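PDB 5K3W: CpuTA1 from Curtobacterium pusillum, which belongs to the class IV aminotransferase family of pyridoxal-5'-phosphate-dependent proteins and binds that cofactor in a pocket of its chain. Local coordinates for residues A[95-100]-A[132-137]. Numbering follows the deposited sequence.
Sequences EAVLAG and GWVFVD
Ala96 and Val97, which touch Val134 of the strand, lie within a helical turn closed by the hydrogen bond from Ala99 N to Glu95 O, 2.9 Å long; Gly100, which touches Val136, follows just after it. No hydrogen bond joins the two segments; the contact between them is apolar and buried. Val134 divides its two methyls between Ala96 and Val97. Val134 CG1, anti to the backbone N (chi1 -180°), touches Val97 CG2 at 4.0 Å, while Val134 CG2 rests on Ala96 CB, also at 4.0 Å. The side chains of Val97 and Val134 cross at about a right angle, and Val97 brings a single methyl to the meeting.

One turn further along the helix, Gly100 presents bare backbone to the strand. Val136 CG2 comes to 3.7 Å from Gly100 C and lies 3.9 Å from Gly100 O, so a methyl packs on the peptide itself. With no side chain at Gly100, the two backbones draw near, the CA atoms of Gly100 and Val136 being 6.1 Å apart. The short axes run in nearly the same direction, inclined by 29°, so that Val134 and Val136, two residues apart on the strand, meet helix residues about one turn apart, Ala96 and Val97 and then Gly100.

The contact lays helix 90-108 over one face of an antiparallel sheet, whose strand 131-138 is hydrogen-bonded between strands 5-9 and 114-121. Val97 also touches Leu118 of strand 114-121, and Ala96 touches Phe32 of strand 32-35. Trp133 and Phe135 point from the opposite face of the sheet and pack on Ile44 and Thr45 of the second subunit, so that the strand lies between its own helix and the dimer partner.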
loop_
_atom_site.group_PDB
_atom_site.type_symbol
_atom_site.label_atom_id
_atom_site.label_comp_id
_atom_site.label_asym_id
_atom_site.label_seq_id
_atom_site.Cartn_x
_atom_site.Cartn_y
_atom_site.Cartn_z
ATOM N N GLU A 95 -10.698 -1.017 -24.581
ATOM C CA GLU A 95 -11.196 -2.219 -25.231
ATOM C C GLU A 95 -11.364 -3.346 -24.224
ATOM O O GLU A 95 -12.353 -4.090 -24.275
ATOM C CB GLU A 95 -10.253 -2.620 -26.369
ATOM C CG GLU A 95 -10.475 -1.819 -27.661
ATOM C CD GLU A 95 -11.679 -2.321 -28.472
ATOM O OE1 GLU A 95 -11.664 -3.501 -28.872
ATOM O OE2 GLU A 95 -12.644 -1.553 -28.698
ATOM N N ALA A 96 -10.417 -3.471 -23.286
ATOM C CA ALA A 96 -10.483 -4.545 -22.302
ATOM C C ALA A 96 -11.721 -4.414 -21.426
ATOM O O ALA A 96 -12.391 -5.410 -21.143
ATOM C CB ALA A 96 -9.221 -4.568 -21.437
ATOM N N VAL A 97 -12.049 -3.195 -20.992
ATOM C CA VAL A 97 -13.200 -3.014 -20.111
ATOM C C VAL A 97 -14.498 -3.331 -20.847
ATOM O O VAL A 97 -15.394 -3.993 -20.303
ATOM C CB VAL A 97 -13.206 -1.586 -19.535
ATOM C CG1 VAL A 97 -14.530 -1.289 -18.867
ATOM C CG2 VAL A 97 -12.036 -1.385 -18.561
ATOM N N LEU A 98 -14.622 -2.871 -22.097
ATOM C CA LEU A 98 -15.849 -3.101 -22.853
ATOM C C LEU A 98 -16.023 -4.575 -23.203
ATOM O O LEU A 98 -17.134 -5.107 -23.128
ATOM C CB LEU A 98 -15.854 -2.236 -24.110
ATOM C CG LEU A 98 -15.889 -0.740 -23.801
ATOM C CD1 LEU A 98 -15.907 0.101 -25.063
ATOM C CD2 LEU A 98 -17.095 -0.445 -22.933
ATOM N N ALA A 99 -14.940 -5.251 -23.581
ATOM C CA ALA A 99 -15.018 -6.689 -23.810
ATOM C C ALA A 99 -15.429 -7.424 -22.538
ATOM O O ALA A 99 -16.222 -8.381 -22.582
ATOM C CB ALA A 99 -13.677 -7.207 -24.322
ATOM N N GLY A 100 -14.904 -6.980 -21.394
ATOM C CA GLY A 100 -15.275 -7.595 -20.133
ATOM C C GLY A 100 -16.745 -7.400 -19.812
ATOM O O GLY A 100 -17.431 -8.335 -19.396
ATOM N N GLY A 132 -1.162 -6.314 -15.735
ATOM C CA GLY A 132 -2.458 -5.664 -15.859
ATOM C C GLY A 132 -3.590 -6.668 -15.885
ATOM O O GLY A 132 -3.455 -7.770 -16.420
ATOM N N TRP A 133 -4.720 -6.274 -15.297
ATOM C CA TRP A 133 -5.913 -7.098 -15.247
ATOM C C TRP A 133 -7.145 -6.210 -15.254
ATOM O O TRP A 133 -7.118 -5.069 -14.789
ATOM C CB TRP A 133 -5.945 -7.974 -13.994
ATOM C CG TRP A 133 -4.886 -9.003 -13.923
ATOM C CD1 TRP A 133 -4.916 -10.239 -14.490
ATOM C CD2 TRP A 133 -3.647 -8.909 -13.215
ATOM N NE1 TRP A 133 -3.759 -10.923 -14.195
ATOM C CE2 TRP A 133 -2.960 -10.131 -13.412
ATOM C CE3 TRP A 133 -3.044 -7.911 -12.444
ATOM C CZ2 TRP A 133 -1.696 -10.387 -12.859
ATOM C CZ3 TRP A 133 -1.780 -8.165 -11.895
ATOM C CH2 TRP A 133 -1.126 -9.397 -12.108
ATOM N N VAL A 134 -8.239 -6.762 -15.758
ATOM C CA VAL A 134 -9.564 -6.175 -15.624
ATOM C C VAL A 134 -10.493 -7.291 -15.193
ATOM O O VAL A 134 -10.483 -8.368 -15.798
ATOM C CB VAL A 134 -10.074 -5.557 -16.947
ATOM C CG1 VAL A 134 -11.470 -4.942 -16.750
ATOM C CG2 VAL A 134 -9.109 -4.532 -17.483
ATOM N N PHE A 135 -11.311 -7.044 -14.178
ATOM C CA PHE A 135 -12.418 -7.961 -13.947
ATOM C C PHE A 135 -13.727 -7.203 -13.770
ATOM O O PHE A 135 -13.755 -6.049 -13.337
ATOM C CB PHE A 135 -12.157 -8.912 -12.757
ATOM C CG PHE A 135 -11.986 -8.237 -11.424
ATOM C CD1 PHE A 135 -13.081 -8.012 -10.600
ATOM C CD2 PHE A 135 -10.725 -7.890 -10.967
ATOM C CE1 PHE A 135 -12.922 -7.428 -9.347
ATOM C CE2 PHE A 135 -10.560 -7.300 -9.727
ATOM C CZ PHE A 135 -11.660 -7.066 -8.915
ATOM N N VAL A 136 -14.807 -7.866 -14.153
ATOM C CA VAL A 136 -16.162 -7.340 -14.076
ATOM C C VAL A 136 -16.982 -8.261 -13.179
ATOM O O VAL A 136 -16.835 -9.485 -13.233
ATOM C CB VAL A 136 -16.798 -7.243 -15.482
ATOM C CG1 VAL A 136 -18.240 -6.791 -15.384
ATOM C CG2 VAL A 136 -15.974 -6.303 -16.384
ATOM N N ASP A 137 -17.846 -7.684 -12.357
ATOM C CA ASP A 137 -18.632 -8.515 -11.461
ATOM C C ASP A 137 -19.759 -7.672 -10.888
ATOM O O ASP A 137 -19.773 -6.443 -11.012
ATOM C CB ASP A 137 -17.773 -9.108 -10.346
ATOM C CG ASP A 137 -18.479 -10.221 -9.588
ATOM O OD1 ASP A 137 -19.535 -10.690 -10.066
ATOM O OD2 ASP A 137 -17.963 -10.647 -8.527
#